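Local coordinates for protein acetyltransferase (Brucella abortus str. 2308 A, PDB 4ZBG) that binds acetyl coenzyme A and, as a member of the GNAT family, probably transfers its acetyl group to an amine of a substrate not yet identified, at residues E21-Q24 with V25-A29; I105-G108 with L109-R113; L126-Y129 with R130-F134; P93-Q96 with G97-I100. All blocks are in the same frame, centred on the assembly; numbering follows the deposited sequence.

Overall arrangement
All four contacts are local, between residues a turn or so apart, at different depths of a GNAT fold. Contacts 1 and 2 each lie within one helix, 19-30 and 100-114, on opposite sides of the chain's centre, their own centres about 21 Å apart; each has a buried apolar side and a polar side chain pair. Contact 4, at the surface, is the phosphate-binding loop leading into helix 100-114; closed by a salt bridge on its outer side, it offers backbone N-H groups and water to the diphosphate. Tyr128 and Phe132 of contact 3 pack on the same helix, at contact 2; Tyr129 and Phe134 turn to strands 119-122 and 151-154. Contacts 1, 3 and 4 all touch acetyl coenzyme A.

Contact 1. Residues E21-Q24 with V25-A29; sequences EIRQ and VTEAA. With ACO (acetyl coenzyme *a), chain B.
Val25 lies against the turn before it: its CG2 sits 3.4 Å from Glu21 O, the carbonyl that also takes the Val25 N-H. The valine is buried, and beyond the helix it packs on Val65 of strand 64-76 and on Leu92. Gln24 lays its CB against Val25 N, at 3.1 Å, and its O accepts the Ala28 N-H. Arg23 and Glu27, one turn apart on the more open flank, form the polar half of the contact. With CG anti to the backbone N (chi1 -178°) and the chain extended to NE, the arginine runs out across the glutamate. Its NE bonds to Glu27 OE2 over 2.9 Å in a salt bridge. The donor stands well above the carboxylate plane, and the two flat groups are almost perpendicular, 83° apart. A water closes the ring, accepting from Arg23 NH2 and donating to Glu27 OE2, while Arg23 NH1 forms a second salt bridge with Asp45 of helix 40-49. On the buried side, Ile22 O is gripped twice, by Thr26 N at 2.9 Å and by Thr26 OG1 at 2.8 Å, from opposite faces of the carbonyl plane. The threonine hydroxyl thus spends its proton inside its own helix. The Arg23 guanidinium, shared between Glu27 and Asp45, ties helix 19-30 to helix 40-49 and probably balances two carboxylates with one cation.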
# COMPACT_ATOMS: atom_id res chain seq x y z
N GLU A 21 -14.48 3.95 -6.41
CA GLU A 21 -13.49 4.83 -7.01
C GLU A 21 -12.05 4.37 -6.76
O GLU A 21 -11.19 4.47 -7.64
CB GLU A 21 -13.67 6.25 -6.52
CG GLU A 21 -12.86 7.21 -7.32
CD GLU A 21 -13.32 8.63 -7.18
OE1 GLU A 21 -14.38 8.88 -6.57
OE2 GLU A 21 -12.63 9.50 -7.70
N ILE A 22 -11.77 3.87 -5.56
CA ILE A 22 -10.46 3.31 -5.27
C ILE A 22 -10.16 2.19 -6.26
O ILE A 22 -9.05 2.10 -6.80
CB ILE A 22 -10.38 2.79 -3.82
CG1 ILE A 22 -10.31 3.96 -2.83
CG2 ILE A 22 -9.20 1.83 -3.63
CD1 ILE A 22 -10.52 3.55 -1.39
N ARG A 23 -11.14 1.33 -6.51
CA ARG A 23 -10.90 0.22 -7.41
C ARG A 23 -10.71 0.70 -8.85
O ARG A 23 -9.88 0.18 -9.58
CB ARG A 23 -12.02 -0.82 -7.31
CG ARG A 23 -11.79 -2.02 -8.21
CD ARG A 23 -12.50 -3.22 -7.67
NE ARG A 23 -12.38 -4.36 -8.57
CZ ARG A 23 -12.73 -5.60 -8.25
NH1 ARG A 23 -13.17 -5.88 -7.03
NH2 ARG A 23 -12.61 -6.56 -9.15
N GLN A 24 -11.45 1.73 -9.24
CA GLN A 24 -11.28 2.31 -10.57
C GLN A 24 -9.87 2.88 -10.77
O GLN A 24 -9.25 2.67 -11.80
CB GLN A 24 -12.32 3.41 -10.78
CG GLN A 24 -12.24 4.11 -12.12
CD GLN A 24 -13.14 5.34 -12.19
OE1 GLN A 24 -13.97 5.58 -11.31
NE2 GLN A 24 -12.96 6.14 -13.24
N VAL A 25 -9.37 3.60 -9.77
CA VAL A 25 -8.03 4.15 -9.85
C VAL A 25 -6.98 3.03 -9.91
O VAL A 25 -6.04 3.07 -10.71
CB VAL A 25 -7.77 5.11 -8.68
CG1 VAL A 25 -6.31 5.51 -8.64
CG2 VAL A 25 -8.67 6.34 -8.82
N THR A 26 -7.14 2.04 -9.04
CA THR A 26 -6.23 0.92 -8.99
C THR A 26 -6.19 0.22 -10.34
O THR A 26 -5.12 -0.06 -10.90
CB THR A 26 -6.67 -0.09 -7.90
OG1 THR A 26 -6.67 0.57 -6.63
CG2 THR A 26 -5.75 -1.27 -7.83
N GLU A 27 -7.37 -0.06 -10.90
CA GLU A 27 -7.42 -0.79 -12.15
C GLU A 27 -6.87 0.02 -13.31
O GLU A 27 -6.22 -0.53 -14.20
CB GLU A 27 -8.82 -1.34 -12.40
CG GLU A 27 -9.13 -2.45 -11.40
CD GLU A 27 -10.51 -3.05 -11.50
OE1 GLU A 27 -11.39 -2.50 -12.19
OE2 GLU A 27 -10.71 -4.10 -10.87
N ALA A 28 -7.07 1.34 -13.28
CA ALA A 28 -6.49 2.21 -14.30
C ALA A 28 -4.97 2.20 -14.21
O ALA A 28 -4.27 2.14 -15.23
CB ALA A 28 -7.01 3.63 -14.17
N ALA A 29 -4.44 2.25 -13.00
CA ALA A 29 -2.99 2.28 -12.81
C ALA A 29 -2.33 0.99 -13.29
O ALA A 29 -1.24 1.01 -13.87
CB ALA A 29 -2.66 2.54 -11.35
N1A ACO B . 10.34 16.35 -10.41
C2A ACO B . 11.09 15.36 -10.89
N3A ACO B . 10.77 14.09 -10.70
C4A ACO B . 9.68 13.77 -10.01
C5A ACO B . 8.87 14.76 -9.49
C6A ACO B . 9.24 16.09 -9.72
N6A ACO B . 8.43 17.18 -9.20
N7A ACO B . 7.86 14.17 -8.85
C8A ACO B . 8.03 12.86 -8.96
N9A ACO B . 9.12 12.59 -9.66
C1B ACO B . 9.65 11.27 -9.99
C2B ACO B . 10.03 10.53 -8.94
O2B ACO B . 11.36 10.84 -8.47
C3B ACO B . 9.92 8.97 -9.50
O3B ACO B . 11.04 8.68 -10.39
P3B ACO B . 12.39 7.89 -9.91
O7A ACO B . 13.24 7.77 -11.15
O8A ACO B . 12.00 6.53 -9.37
O9A ACO B . 13.06 8.72 -8.84
C4B ACO B . 8.77 8.94 -10.18
O4B ACO B . 8.47 10.44 -10.57
C5B ACO B . 7.52 8.48 -9.41
O5B ACO B . 7.50 9.05 -8.13
P1A ACO B . 6.13 9.67 -7.48
O1A ACO B . 5.64 10.86 -8.23
O2A ACO B . 6.40 9.83 -6.01
O3A ACO B . 5.07 8.45 -7.60
P2A ACO B . 3.75 8.39 -8.53
O4A ACO B . 2.71 9.34 -8.03
O5A ACO B . 4.12 8.45 -9.98
O6A ACO B . 3.25 6.90 -8.12
CBP ACO B . 3.30 4.56 -8.61
CCP ACO B . 4.12 5.80 -8.24
CDP ACO B . 4.23 3.36 -8.63
CEP ACO B . 2.21 4.39 -7.56
CAP ACO B . 2.67 4.79 -9.99
OAP ACO B . 3.70 4.80 -10.95
C9P ACO B . 1.64 3.73 -10.39
O9P ACO B . 0.50 3.77 -10.02
N8P ACO B . 2.12 2.71 -11.26
C7P ACO B . 1.26 1.65 -11.74
C6P ACO B . 0.87 0.69 -10.62
C5P ACO B . 2.10 0.13 -9.93
O5P ACO B . 2.98 -0.40 -10.52
N4P ACO B . 2.14 0.28 -8.50
C3P ACO B . 3.28 -0.23 -7.76
C2P ACO B . 3.16 -1.73 -7.56
S1P ACO B . 4.47 -2.27 -6.42
C ACO B . 3.78 -1.95 -4.78
O ACO B . 2.65 -1.60 -4.66
CH3 ACO B . 4.71 -2.14 -3.60
O HOH W 1 -12.19 -6.06 -12.24

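Contact 2. Residues I105-G108 with L109-R113; sequences IREG and LAQLR
Ile105 and Leu109 lie side by side and point the same way, their methyls CG2 and CD1 meeting at 3.8 Å. This is the tight, buried side of helix 100-114. Leu109 CG also presses to 3.2 Å from Ile105 O, the carbonyl that receives the Leu109 N-H at 2.9 Å in a nearly straight bond. Leucine CG stands beside its own backbone N (chi1 -66°), which folds the branch back over the preceding turn. Ile105 and Leu109 continue onto Ile69 and Phe71 of strand 64-76, and Leu112 joins them on Phe71. Gly108 is buried too, and its O receives the N-H of Leu112. A polar pair, partly exposed, lies at the margin of the sheet. There Glu107, bent at chi2 (58°), turns its carboxylate along the helix to Gln111, whose NE2 donates to Glu107 OE2 over 2.8 Å. The acceptor uses its anti lone pair, and the oxygen lies close to the plane of the amide, although carboxylate and amide planes are 66° apart. Both side chains also touch Leu57 of strand 55-61. Arg106 and Ala110, joined by the backbone bond from Ala110 N to Arg106 O, form the solvent side. Such an amphipathic helix, its apolar side on the sheet, is the crossover of the beta-alpha-beta unit made by strand 83-91, helix 100-114 and strand 119-122 in the GNAT fold.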
# COMPACT_ATOMS: atom_id res chain seq x y z
N ILE A 105 2.87 7.05 0.32
CA ILE A 105 3.74 6.08 0.98
C ILE A 105 4.27 6.63 2.30
O ILE A 105 4.20 5.96 3.33
CB ILE A 105 4.88 5.62 0.04
CG1 ILE A 105 4.31 4.84 -1.15
CG2 ILE A 105 5.91 4.81 0.82
CD1 ILE A 105 5.27 4.71 -2.30
N ARG A 106 4.78 7.86 2.28
CA ARG A 106 5.33 8.44 3.50
C ARG A 106 4.26 8.57 4.58
O ARG A 106 4.50 8.28 5.75
CB ARG A 106 6.00 9.79 3.22
CG ARG A 106 7.32 9.67 2.48
CD ARG A 106 8.11 10.96 2.51
NE ARG A 106 9.31 10.86 1.69
CZ ARG A 106 9.32 11.04 0.37
NH1 ARG A 106 8.19 11.32 -0.26
NH2 ARG A 106 10.46 10.94 -0.31
N GLU A 107 3.07 9.01 4.18
CA GLU A 107 2.00 9.17 5.15
C GLU A 107 1.54 7.81 5.71
O GLU A 107 1.30 7.67 6.91
CB GLU A 107 0.85 9.98 4.56
CG GLU A 107 -0.27 10.23 5.54
CD GLU A 107 0.16 10.94 6.80
OE1 GLU A 107 1.14 11.72 6.80
OE2 GLU A 107 -0.53 10.72 7.82
N GLY A 108 1.41 6.81 4.84
CA GLY A 108 1.05 5.48 5.29
C GLY A 108 2.04 4.89 6.27
O GLY A 108 1.66 4.33 7.30
N LEU A 109 3.33 5.02 5.95
CA LEU A 109 4.37 4.52 6.85
C LEU A 109 4.33 5.25 8.19
O LEU A 109 4.50 4.63 9.24
CB LEU A 109 5.74 4.67 6.21
CG LEU A 109 5.96 3.80 4.97
CD1 LEU A 109 7.28 4.20 4.32
CD2 LEU A 109 5.95 2.32 5.31
N ALA A 110 4.09 6.56 8.16
CA ALA A 110 4.04 7.33 9.39
C ALA A 110 2.88 6.86 10.26
O ALA A 110 3.00 6.74 11.48
CB ALA A 110 3.93 8.82 9.09
N GLN A 111 1.75 6.55 9.62
CA GLN A 111 0.59 6.09 10.37
C GLN A 111 0.80 4.69 10.95
O GLN A 111 0.42 4.42 12.09
CB GLN A 111 -0.68 6.20 9.53
CG GLN A 111 -1.08 7.65 9.32
CD GLN A 111 -2.47 7.82 8.76
OE1 GLN A 111 -3.37 7.02 9.04
NE2 GLN A 111 -2.65 8.85 7.95
N LEU A 112 1.45 3.81 10.19
CA LEU A 112 1.81 2.50 10.73
C LEU A 112 2.74 2.62 11.92
O LEU A 112 2.51 1.98 12.95
CB LEU A 112 2.50 1.63 9.69
CG LEU A 112 1.65 0.92 8.64
CD1 LEU A 112 2.57 0.05 7.79
CD2 LEU A 112 0.54 0.08 9.27
N ARG A 113 3.79 3.41 11.78
CA ARG A 113 4.72 3.61 12.88
C ARG A 113 3.98 4.16 14.10
O ARG A 113 4.19 3.70 15.23
CB ARG A 113 5.85 4.55 12.46
CG ARG A 113 6.99 4.62 13.46
CD ARG A 113 7.96 5.73 13.12
NE ARG A 113 8.76 5.44 11.93
CZ ARG A 113 9.96 4.88 11.96
NH1 ARG A 113 10.51 4.53 13.12
NH2 ARG A 113 10.62 4.66 10.83

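Contact 3. Residues L126-Y129 with R130-F134; sequences LGYY and RRFGF. With ACO (acetyl coenzyme *a), chain B.
Tyr128 pushes its CD1 over one face of the Arg131 guanidinium, 3.5 Å from Arg131 CZ, the two planes 38° apart. Arg131 gets there from a crowded first torsion (chi1 72°) and a second bend at chi3, which curl the chain back so that NE donates to Tyr128 O at 2.8 Å, on a lone pair; the bond is bent (138°), and the oxygen lies off the guanidinium plane. Phe132 fills the angle between Tyr128, whose face its edge meets in an offset edge-to-face pair with ring centres 5.4 Å apart, and Arg131 CG, which covers one of its own faces. Phe132 CE2 also touches Tyr129 CD1 at 3.9 Å. Phe134 presses its CD2 against Tyr129 CB and brings its ring edge to Tyr129 O, which accepts from Phe132 N and, weakly, from Phe134 N. Behind the rings lie Ile105 and Leu109 of helix 100-114 and Leu122 of strand 119-122. Outward, Tyr128 OH donates to O2A of acetyl coenzyme A at 2.8 Å, and Arg131 NH2 reaches O9A of the 3'-phosphate at the same distance. Tyr129 OH stands 3.6 Å from S1P, so this 3-10 turn lines the GNAT acetyl coenzyme A site from 3'-phosphate and diphosphate to thioester.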
# COMPACT_ATOMS: atom_id res chain seq x y z
N LEU A 126 13.54 -1.56 -7.97
CA LEU A 126 14.82 -1.66 -7.27
C LEU A 126 15.19 -0.44 -6.42
O LEU A 126 15.64 -0.60 -5.29
CB LEU A 126 15.96 -1.92 -8.27
CG LEU A 126 17.34 -2.10 -7.63
CD1 LEU A 126 17.45 -3.46 -6.95
CD2 LEU A 126 18.47 -1.91 -8.64
N GLY A 127 14.99 0.76 -6.96
CA GLY A 127 15.51 1.94 -6.30
C GLY A 127 14.52 2.93 -5.69
O GLY A 127 14.88 3.66 -4.76
N TYR A 128 13.30 2.95 -6.19
CA TYR A 128 12.33 3.98 -5.80
C TYR A 128 12.08 4.04 -4.29
O TYR A 128 12.04 5.12 -3.71
CB TYR A 128 11.01 3.78 -6.54
CG TYR A 128 9.91 4.72 -6.11
CD1 TYR A 128 9.95 6.07 -6.44
CD2 TYR A 128 8.83 4.26 -5.38
CE1 TYR A 128 8.94 6.94 -6.05
CE2 TYR A 128 7.81 5.11 -4.98
CZ TYR A 128 7.87 6.44 -5.32
OH TYR A 128 6.84 7.27 -4.91
N TYR A 129 11.93 2.87 -3.67
CA TYR A 129 11.50 2.82 -2.28
C TYR A 129 12.63 3.12 -1.29
O TYR A 129 12.38 3.25 -0.09
CB TYR A 129 10.81 1.49 -1.98
CG TYR A 129 9.61 1.26 -2.88
CD1 TYR A 129 8.36 1.78 -2.54
CD2 TYR A 129 9.72 0.55 -4.07
CE1 TYR A 129 7.26 1.58 -3.36
CE2 TYR A 129 8.62 0.34 -4.89
CZ TYR A 129 7.39 0.86 -4.54
OH TYR A 129 6.29 0.67 -5.35
N ARG A 130 13.85 3.27 -1.78
CA ARG A 130 14.97 3.64 -0.91
C ARG A 130 14.73 4.98 -0.22
O ARG A 130 15.22 5.21 0.88
CB ARG A 130 16.28 3.68 -1.69
CG ARG A 130 16.74 2.32 -2.17
CD ARG A 130 17.98 2.43 -3.05
NE ARG A 130 19.05 3.19 -2.41
CZ ARG A 130 20.02 2.64 -1.68
NH1 ARG A 130 20.96 3.41 -1.13
NH2 ARG A 130 20.05 1.33 -1.48
N ARG A 131 13.97 5.87 -0.87
CA ARG A 131 13.73 7.20 -0.31
C ARG A 131 12.87 7.15 0.95
O ARG A 131 12.80 8.14 1.68
CB ARG A 131 13.09 8.12 -1.36
CG ARG A 131 11.63 7.80 -1.68
CD ARG A 131 11.18 8.45 -2.99
NE ARG A 131 12.00 7.94 -4.09
CZ ARG A 131 12.14 8.53 -5.28
NH1 ARG A 131 11.48 9.64 -5.58
NH2 ARG A 131 12.96 7.99 -6.16
N PHE A 132 12.23 6.01 1.20
CA PHE A 132 11.43 5.84 2.41
C PHE A 132 12.16 4.97 3.43
O PHE A 132 11.58 4.59 4.45
CB PHE A 132 10.07 5.21 2.08
CG PHE A 132 9.44 5.74 0.83
CD1 PHE A 132 8.89 7.02 0.80
CD2 PHE A 132 9.40 4.97 -0.33
CE1 PHE A 132 8.32 7.51 -0.37
CE2 PHE A 132 8.83 5.46 -1.49
CZ PHE A 132 8.28 6.74 -1.51
N GLY A 133 13.41 4.63 3.14
CA GLY A 133 14.19 3.83 4.07
C GLY A 133 14.18 2.33 3.84
O GLY A 133 14.80 1.59 4.59
N PHE A 134 13.48 1.86 2.81
CA PHE A 134 13.49 0.44 2.49
C PHE A 134 14.86 -0.03 2.03
O PHE A 134 15.54 0.66 1.26
CB PHE A 134 12.45 0.10 1.42
CG PHE A 134 11.04 0.13 1.93
CD1 PHE A 134 10.45 -1.01 2.44
CD2 PHE A 134 10.30 1.31 1.88
CE1 PHE A 134 9.15 -0.97 2.91
CE2 PHE A 134 9.02 1.34 2.35
CZ PHE A 134 8.44 0.20 2.86
N1A ACO B . 10.34 16.35 -10.41
C2A ACO B . 11.09 15.36 -10.89
N3A ACO B . 10.77 14.09 -10.70
C4A ACO B . 9.68 13.77 -10.01
C5A ACO B . 8.87 14.76 -9.49
C6A ACO B . 9.24 16.09 -9.72
N6A ACO B . 8.43 17.18 -9.20
N7A ACO B . 7.86 14.17 -8.85
C8A ACO B . 8.03 12.86 -8.96
N9A ACO B . 9.12 12.59 -9.66
C1B ACO B . 9.65 11.27 -9.99
C2B ACO B . 10.03 10.53 -8.94
O2B ACO B . 11.36 10.84 -8.47
C3B ACO B . 9.92 8.97 -9.50
O3B ACO B . 11.04 8.68 -10.39
P3B ACO B . 12.39 7.89 -9.91
O7A ACO B . 13.24 7.77 -11.15
O8A ACO B . 12.00 6.53 -9.37
O9A ACO B . 13.06 8.72 -8.84
C4B ACO B . 8.77 8.94 -10.18
O4B ACO B . 8.47 10.44 -10.57
C5B ACO B . 7.52 8.48 -9.41
O5B ACO B . 7.50 9.05 -8.13
P1A ACO B . 6.13 9.67 -7.48
O1A ACO B . 5.64 10.86 -8.23
O2A ACO B . 6.40 9.83 -6.01
O3A ACO B . 5.07 8.45 -7.60
P2A ACO B . 3.75 8.39 -8.53
O4A ACO B . 2.71 9.34 -8.03
O5A ACO B . 4.12 8.45 -9.98
O6A ACO B . 3.25 6.90 -8.12
CBP ACO B . 3.30 4.56 -8.61
CCP ACO B . 4.12 5.80 -8.24
CDP ACO B . 4.23 3.36 -8.63
CEP ACO B . 2.21 4.39 -7.56
CAP ACO B . 2.67 4.79 -9.99
OAP ACO B . 3.70 4.80 -10.95
C9P ACO B . 1.64 3.73 -10.39
O9P ACO B . 0.50 3.77 -10.02
N8P ACO B . 2.12 2.71 -11.26
C7P ACO B . 1.26 1.65 -11.74
C6P ACO B . 0.87 0.69 -10.62
C5P ACO B . 2.10 0.13 -9.93
O5P ACO B . 2.98 -0.40 -10.52
N4P ACO B . 2.14 0.28 -8.50
C3P ACO B . 3.28 -0.23 -7.76
C2P ACO B . 3.16 -1.73 -7.56
S1P ACO B . 4.47 -2.27 -6.42
C ACO B . 3.78 -1.95 -4.78
O ACO B . 2.65 -1.60 -4.66
CH3 ACO B . 4.71 -2.14 -3.60
O HOH W 2 14.90 6.39 -4.52

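Contact 4. Residues P93-Q96 with G97-I100; sequences PARQ and GEGI. With ACO (acetyl coenzyme *a), chain B.
Arg95 and Glu98 clasp each other across the turn of the GNAT phosphate-binding loop, whose Gln/Arg-x-x-Gly-x-Gly/Ala motif runs from Gln96 to Gly101 in the first turn of helix 100-114. The arginine starts with CB 3.9 Å from Ile100 CD1, an apolar touch that continues onto Leu66 of strand 64-76. Its chain then bends at both chi2 and chi3, each near -65°, folding back over the turn, and CD comes near both carboxylate oxygens of Glu98. NE makes the salt bridge, donating to Glu98 OE1 over 2.9 Å. The oxygen lies near the guanidinium plane and is met on its syn side, the two planes being 31° apart. Beyond CZ the amino groups diverge: NH2 donates a hydrogen bond to a water that itself donates to Glu98 OE1, while NH1 turns to a salt bridge with Glu61. This clasp on the outer side leaves the inner side of the loop to the diphosphate. Gly97 has positive phi (73°), and its N-H is directed at O5A of acetyl coenzyme A, 2.8 Å from N. Gly99, the N-cap, also has a positive phi, where a side chain would strike the preceding carbonyl, and its N donates to O1A. The helix adds the N-H groups of Gly101 and Gly102, both bonded to acetyl coenzyme A, so its N-terminal end probably helps to offset the phosphate charge. Gln96 NE2 is held by Val91 O beside the pantetheine arm. One water ties loop and ligand together, accepting from Glu98 N and, at 2.9 Å, from Ile100 N, and lying 2.6 Å from O4A of acetyl coenzyme A.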
# COMPACT_ATOMS: atom_id res chain seq x y z
N PRO A 93 -2.76 7.36 -13.96
CA PRO A 93 -1.64 7.56 -14.88
C PRO A 93 -1.33 9.03 -15.20
O PRO A 93 -0.17 9.43 -15.19
CB PRO A 93 -2.08 6.78 -16.11
CG PRO A 93 -2.77 5.59 -15.49
CD PRO A 93 -3.54 6.16 -14.31
N ALA A 94 -2.36 9.83 -15.48
CA ALA A 94 -2.15 11.22 -15.85
C ALA A 94 -1.50 12.06 -14.75
O ALA A 94 -0.86 13.07 -15.05
CB ALA A 94 -3.46 11.85 -16.25
N ARG A 95 -1.66 11.64 -13.50
CA ARG A 95 -1.15 12.41 -12.37
C ARG A 95 0.10 11.80 -11.74
O ARG A 95 0.54 12.26 -10.70
CB ARG A 95 -2.24 12.62 -11.32
CG ARG A 95 -3.41 13.50 -11.79
CD ARG A 95 -2.98 14.95 -12.08
NE ARG A 95 -2.55 15.62 -10.86
CZ ARG A 95 -3.35 16.33 -10.06
NH1 ARG A 95 -4.63 16.47 -10.34
NH2 ARG A 95 -2.85 16.90 -8.97
N GLN A 96 0.67 10.78 -12.37
CA GLN A 96 1.93 10.22 -11.90
C GLN A 96 3.11 11.16 -12.11
O GLN A 96 3.04 12.09 -12.92
CB GLN A 96 2.20 8.89 -12.60
CG GLN A 96 1.25 7.80 -12.14
CD GLN A 96 1.32 6.57 -13.01
OE1 GLN A 96 2.13 6.49 -13.93
NE2 GLN A 96 0.47 5.59 -12.72
N GLY A 97 4.19 10.92 -11.38
CA GLY A 97 5.39 11.73 -11.53
C GLY A 97 5.29 13.13 -10.97
O GLY A 97 6.03 14.04 -11.37
N GLU A 98 4.38 13.31 -10.02
CA GLU A 98 4.18 14.59 -9.35
C GLU A 98 4.40 14.48 -7.84
O GLU A 98 4.23 15.46 -7.12
CB GLU A 98 2.77 15.11 -9.59
CG GLU A 98 2.40 15.25 -11.06
CD GLU A 98 0.95 15.65 -11.26
OE1 GLU A 98 0.23 15.87 -10.26
OE2 GLU A 98 0.53 15.74 -12.43
N GLY A 99 4.78 13.30 -7.37
CA GLY A 99 5.01 13.11 -5.95
C GLY A 99 3.84 12.56 -5.17
O GLY A 99 3.94 12.39 -3.96
N ILE A 100 2.72 12.27 -5.84
CA ILE A 100 1.55 11.75 -5.13
C ILE A 100 1.83 10.40 -4.47
O ILE A 100 1.52 10.19 -3.30
CB ILE A 100 0.31 11.68 -6.04
CG1 ILE A 100 -0.04 13.07 -6.54
CG2 ILE A 100 -0.87 11.08 -5.30
CD1 ILE A 100 -1.13 13.07 -7.59
N1A ACO B . 10.34 16.35 -10.41
C2A ACO B . 11.09 15.36 -10.89
N3A ACO B . 10.77 14.09 -10.70
C4A ACO B . 9.68 13.77 -10.01
C5A ACO B . 8.87 14.76 -9.49
C6A ACO B . 9.24 16.09 -9.72
N6A ACO B . 8.43 17.18 -9.20
N7A ACO B . 7.86 14.17 -8.85
C8A ACO B . 8.03 12.86 -8.96
N9A ACO B . 9.12 12.59 -9.66
C1B ACO B . 9.65 11.27 -9.99
C2B ACO B . 10.03 10.53 -8.94
O2B ACO B . 11.36 10.84 -8.47
C3B ACO B . 9.92 8.97 -9.50
O3B ACO B . 11.04 8.68 -10.39
P3B ACO B . 12.39 7.89 -9.91
O7A ACO B . 13.24 7.77 -11.15
O8A ACO B . 12.00 6.53 -9.37
O9A ACO B . 13.06 8.72 -8.84
C4B ACO B . 8.77 8.94 -10.18
O4B ACO B . 8.47 10.44 -10.57
C5B ACO B . 7.52 8.48 -9.41
O5B ACO B . 7.50 9.05 -8.13
P1A ACO B . 6.13 9.67 -7.48
O1A ACO B . 5.64 10.86 -8.23
O2A ACO B . 6.40 9.83 -6.01
O3A ACO B . 5.07 8.45 -7.60
P2A ACO B . 3.75 8.39 -8.53
O4A ACO B . 2.71 9.34 -8.03
O5A ACO B . 4.12 8.45 -9.98
O6A ACO B . 3.25 6.90 -8.12
CBP ACO B . 3.30 4.56 -8.61
CCP ACO B . 4.12 5.80 -8.24
CDP ACO B . 4.23 3.36 -8.63
CEP ACO B . 2.21 4.39 -7.56
CAP ACO B . 2.67 4.79 -9.99
OAP ACO B . 3.70 4.80 -10.95
C9P ACO B . 1.64 3.73 -10.39
O9P ACO B . 0.50 3.77 -10.02
N8P ACO B . 2.12 2.71 -11.26
C7P ACO B . 1.26 1.65 -11.74
C6P ACO B . 0.87 0.69 -10.62
C5P ACO B . 2.10 0.13 -9.93
O5P ACO B . 2.98 -0.40 -10.52
N4P ACO B . 2.14 0.28 -8.50
C3P ACO B . 3.28 -0.23 -7.76
C2P ACO B . 3.16 -1.73 -7.56
S1P ACO B . 4.47 -2.27 -6.42
C ACO B . 3.78 -1.95 -4.78
O ACO B . 2.65 -1.60 -4.66
CH3 ACO B . 4.71 -2.14 -3.60
O HOH W 3 2.37 11.86 -8.72
O HOH W 4 0.04 16.79 -7.85
O HOH W 5 2.16 14.68 -14.48